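Local coordinates for DUF574 domain-containing protein (Thermobifida fusca, PDB 2QE6) that probably works as a methyltransferase, binding S-adenosylmethionine in a Rossmann-like domain, although its methyl acceptor is not known, at residues A[136-141]-A[176-181]. The protein carries 1 engineered substitution. Sequence-based numbering, arbitrary orientation.
With SAM (S-adenosylmethionine), chain F.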
ATOM      1  N   ASP A 136      -6.397 -12.548   1.957  1.00 37.11           N
ATOM      2  CA  ASP A 136      -6.098 -12.221   0.570  1.00 34.39           C
ATOM      3  C   ASP A 136      -7.055 -11.154   0.049  1.00 36.37           C
ATOM      4  O   ASP A 136      -8.254 -11.381  -0.098  1.00 36.99           O
ATOM      5  CB  ASP A 136      -6.230 -13.483  -0.255  1.00 33.50           C
ATOM      6  CG  ASP A 136      -5.811 -13.300  -1.672  1.00 41.54           C
ATOM      7  OD1 ASP A 136      -5.740 -12.172  -2.158  1.00 40.30           O
ATOM      8  OD2 ASP A 136      -5.527 -14.323  -2.302  1.00 44.83           O
ATOM      9  N   VAL A 137      -6.482 -10.005  -0.281  1.00 37.10           N
ATOM     10  CA  VAL A 137      -7.190  -8.810  -0.804  1.00 39.48           C
ATOM     11  C   VAL A 137      -8.039  -9.061  -2.045  1.00 39.93           C
ATOM     12  O   VAL A 137      -8.992  -8.317  -2.332  1.00 39.29           O
ATOM     13  CB  VAL A 137      -6.097  -7.715  -1.044  1.00 41.56           C
ATOM     14  CG1 VAL A 137      -6.563  -6.580  -1.947  1.00 49.23           C
ATOM     15  CG2 VAL A 137      -5.636  -7.230   0.316  1.00 36.98           C
ATOM     16  N   ARG A 138      -7.716 -10.131  -2.773  1.00 38.18           N
ATOM     17  CA  ARG A 138      -8.499 -10.521  -3.931  1.00 36.78           C
ATOM     18  C   ARG A 138      -9.825 -11.183  -3.563  1.00 38.76           C
ATOM     19  O   ARG A 138     -10.606 -11.548  -4.447  1.00 37.44           O
ATOM     20  CB  ARG A 138      -7.673 -11.428  -4.806  1.00 37.41           C
ATOM     21  CG  ARG A 138      -6.459 -10.713  -5.366  1.00 41.41           C
ATOM     22  CD  ARG A 138      -5.602 -11.682  -6.145  1.00 46.75           C
ATOM     23  NE  ARG A 138      -5.024 -12.679  -5.249  1.00 56.67           N
ATOM     24  CZ  ARG A 138      -4.168 -13.624  -5.614  1.00 56.86           C
ATOM     25  NH1 ARG A 138      -3.763 -13.711  -6.873  1.00 67.74           N
ATOM     26  NH2 ARG A 138      -3.718 -14.490  -4.711  1.00 58.70           N
ATOM     27  N   ASP A 139     -10.082 -11.332  -2.260  1.00 36.90           N
ATOM     28  CA  ASP A 139     -11.358 -11.817  -1.753  1.00 39.64           C
ATOM     29  C   ASP A 139     -12.041 -10.746  -0.865  1.00 37.44           C
ATOM     30  O   ASP A 139     -12.079 -10.896   0.358  1.00 40.12           O
ATOM     31  CB  ASP A 139     -11.117 -13.101  -0.953  1.00 41.71           C
ATOM     32  CG  ASP A 139     -12.397 -13.870  -0.664  1.00 47.19           C
ATOM     33  OD1 ASP A 139     -13.499 -13.396  -1.029  1.00 48.27           O
ATOM     34  OD2 ASP A 139     -12.282 -14.956  -0.055  1.00 44.28           O
ATOM     35  N   PRO A 140     -12.585  -9.679  -1.490  1.00 36.19           N
ATOM     36  CA  PRO A 140     -13.202  -8.546  -0.803  1.00 38.02           C
ATOM     37  C   PRO A 140     -14.319  -8.962   0.143  1.00 40.60           C
ATOM     38  O   PRO A 140     -14.453  -8.381   1.222  1.00 39.96           O
ATOM     39  CB  PRO A 140     -13.797  -7.702  -1.952  1.00 38.00           C
ATOM     40  CG  PRO A 140     -13.193  -8.179  -3.179  1.00 38.95           C
ATOM     41  CD  PRO A 140     -12.595  -9.505  -2.961  1.00 34.29           C
ATOM     42  N   GLU A 141     -15.109  -9.957  -0.279  1.00 41.79           N
ATOM     43  CA  GLU A 141     -16.210 -10.495   0.511  1.00 40.97           C
ATOM     44  C   GLU A 141     -15.706 -10.999   1.844  1.00 40.33           C
ATOM     45  O   GLU A 141     -16.280 -10.689   2.870  1.00 39.57           O
ATOM     46  CB  GLU A 141     -16.938 -11.617  -0.235  1.00 41.56           C
ATOM     47  N   ASP A 176     -10.498  -5.305 -11.925  1.00 35.56           N
ATOM     48  CA  ASP A 176     -11.735  -4.508 -12.040  1.00 37.08           C
ATOM     49  C   ASP A 176     -12.728  -4.889 -10.950  1.00 39.87           C
ATOM     50  O   ASP A 176     -13.217  -4.021 -10.238  1.00 38.67           O
ATOM     51  CB  ASP A 176     -12.396  -4.625 -13.413  1.00 40.54           C
ATOM     52  CG  ASP A 176     -11.608  -3.911 -14.512  1.00 42.14           C
ATOM     53  OD1 ASP A 176     -10.723  -3.072 -14.225  1.00 42.04           O
ATOM     54  OD2 ASP A 176     -11.867  -4.190 -15.690  1.00 51.51           O
ATOM     55  N   ARG A 177     -12.974  -6.185 -10.794  1.00 40.89           N
ATOM     56  CA  ARG A 177     -13.911  -6.680  -9.804  1.00 44.21           C
ATOM     57  C   ARG A 177     -13.399  -6.428  -8.385  1.00 41.62           C
ATOM     58  O   ARG A 177     -14.185  -6.099  -7.470  1.00 38.77           O
ATOM     59  CB  ARG A 177     -14.184  -8.187 -10.024  1.00 45.47           C
ATOM     60  CG  ARG A 177     -14.637  -8.955  -8.757  1.00 57.41           C
ATOM     61  CD  ARG A 177     -14.611 -10.495  -8.911  1.00 57.60           C
ATOM     62  NE  ARG A 177     -13.275 -11.116  -8.775  1.00 68.37           N
ATOM     63  CZ  ARG A 177     -12.670 -11.398  -7.615  1.00 70.24           C
ATOM     64  NH1 ARG A 177     -13.238 -11.105  -6.447  1.00 74.05           N
ATOM     65  NH2 ARG A 177     -11.473 -11.981  -7.623  1.00 68.89           N
ATOM     66  N   VAL A 178     -12.095  -6.603  -8.174  1.00 39.86           N
ATOM     67  CA  VAL A 178     -11.539  -6.484  -6.811  1.00 38.20           C
ATOM     68  C   VAL A 178     -11.599  -5.033  -6.317  1.00 38.52           C
ATOM     69  O   VAL A 178     -12.140  -4.762  -5.234  1.00 37.19           O
ATOM     70  CB  VAL A 178     -10.098  -7.094  -6.697  1.00 38.86           C
ATOM     71  CG1 VAL A 178      -9.408  -6.629  -5.402  1.00 39.77           C
ATOM     72  CG2 VAL A 178     -10.166  -8.658  -6.776  1.00 34.26           C
ATOM     73  N   VAL A 179     -11.071  -4.096  -7.104  1.00 37.34           N
ATOM     74  CA  VAL A 179     -11.045  -2.696  -6.650  1.00 37.91           C
ATOM     75  C   VAL A 179     -12.474  -2.143  -6.621  1.00 38.24           C
ATOM     76  O   VAL A 179     -12.822  -1.401  -5.713  1.00 35.81           O
ATOM     77  CB  VAL A 179     -10.085  -1.793  -7.458  1.00 36.52           C
ATOM     78  CG1 VAL A 179     -10.079  -0.344  -6.881  1.00 34.03           C
ATOM     79  CG2 VAL A 179      -8.662  -2.397  -7.405  1.00 32.11           C
ATOM     80  N   GLY A 180     -13.275  -2.527  -7.614  1.00 37.47           N
ATOM     81  CA  GLY A 180     -14.695  -2.166  -7.639  1.00 38.92           C
ATOM     82  C   GLY A 180     -15.475  -2.605  -6.405  1.00 37.89           C
ATOM     83  O   GLY A 180     -16.354  -1.886  -5.944  1.00 37.32           O
ATOM     84  N   ALA A 181     -15.191  -3.788  -5.873  1.00 36.84           N
ATOM     85  CA  ALA A 181     -15.879  -4.236  -4.653  1.00 36.84           C
ATOM     86  C   ALA A 181     -15.593  -3.311  -3.470  1.00 37.15           C
ATOM     87  O   ALA A 181     -16.460  -3.025  -2.661  1.00 36.89           O
ATOM     88  CB  ALA A 181     -15.472  -5.660  -4.319  1.00 36.77           C
TER
HETATM   89  N   SAM F 400       1.238  -1.116   1.514  1.00 28.40           N
HETATM   90  CA  SAM F 400       2.687  -1.088   1.956  1.00 30.21           C
HETATM   91  C   SAM F 400       3.361   0.138   1.382  1.00 31.01           C
HETATM   92  O   SAM F 400       4.323   0.641   1.954  1.00 31.59           O
HETATM   93  OXT SAM F 400       2.964   0.625   0.315  1.00 28.67           O
HETATM   94  CB  SAM F 400       3.549  -2.296   1.543  1.00 27.39           C
HETATM   95  CG  SAM F 400       3.757  -2.492   0.033  1.00 28.67           C
HETATM   96  SD  SAM F 400       4.601  -4.032  -0.460  1.00 14.44           S
HETATM   97  CE  SAM F 400       4.843  -4.668   1.217  1.00 42.41           C
HETATM   98  C5' SAM F 400       3.103  -4.950  -0.871  1.00 31.89           C
HETATM   99  C4' SAM F 400       2.300  -5.682   0.213  1.00 30.30           C
HETATM  100  O4' SAM F 400       1.055  -6.126  -0.338  1.00 27.71           O
HETATM  101  C3' SAM F 400       2.985  -6.946   0.757  1.00 32.41           C
HETATM  102  O3' SAM F 400       3.043  -6.931   2.172  1.00 30.91           O
HETATM  103  C2' SAM F 400       2.180  -8.129   0.240  1.00 33.81           C
HETATM  104  O2' SAM F 400       2.257  -9.310   1.048  1.00 31.21           O
HETATM  105  C1' SAM F 400       0.812  -7.466   0.115  1.00 29.72           C
HETATM  106  N9  SAM F 400      -0.018  -8.193  -0.846  1.00 29.41           N
HETATM  107  C8  SAM F 400       0.181  -8.391  -2.212  1.00 33.38           C
HETATM  108  N7  SAM F 400      -0.859  -9.119  -2.697  1.00 31.49           N
HETATM  109  C5  SAM F 400      -1.716  -9.366  -1.656  1.00 32.06           C
HETATM  110  C6  SAM F 400      -2.943 -10.043  -1.600  1.00 23.54           C
HETATM  111  N6  SAM F 400      -3.443 -10.621  -2.727  1.00 27.93           N
HETATM  112  N1  SAM F 400      -3.580 -10.109  -0.373  1.00 31.12           N
HETATM  113  C2  SAM F 400      -3.040  -9.520   0.788  1.00 26.56           C
HETATM  114  N3  SAM F 400      -1.817  -8.857   0.732  1.00 27.77           N
HETATM  115  C4  SAM F 400      -1.191  -8.785  -0.487  1.00 34.31           C
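R177 reaches from helix 175-185 to the backbone carbonyl of R138 in the loop that holds the adenine of S-adenosylmethionine. Its CB leaves the helix alongside the loop, and CG, anti to the backbone N (chi1 155°), starts the chain toward the loop. A bend at chi3 (79°) then brings the guanidinium round, with CG2 of V178 over one face, offset toward the rim. At the tip, NH1 and NH2 of R177 fork around R138 O, which lies near the guanidinium plane; both bonds are weak, each nitrogen 3.3 Å from R138 O. R177 NH1 also passes 3.9 Å from CD of P140.

Beside this fork V178 straddles two peptides, CG1 lying 3.5 Å from V137 O and CG2 packing on the backbone of R138. One helical turn beyond R177, the A181 methyl meets the proline ring, with CB of A181 3.5 Å from CB of P140.

The loop is a type I turn, D136 to D139, with an Asx turn inside it. R138 grips the D136 carboxylate side-on through NE and NH2, and D136 OD1, also bonded by R138 N, takes a hydrogen bond from adenine N6 (2.8 Å from SAM N6 to D136 OD1). V137 N donates to adenine N1. R138 also lies in the pocket, its NE 3.6 Å from SAM N6, and its grip probably helps to set the carboxylate.

In this Rossmann-like fold the loop follows edge strand 130-134 and leads into helix 140-145, whose first turn rests against helix 175-185; V179, pointing away from the loop, packs on L192 and M194 of strand 191-197.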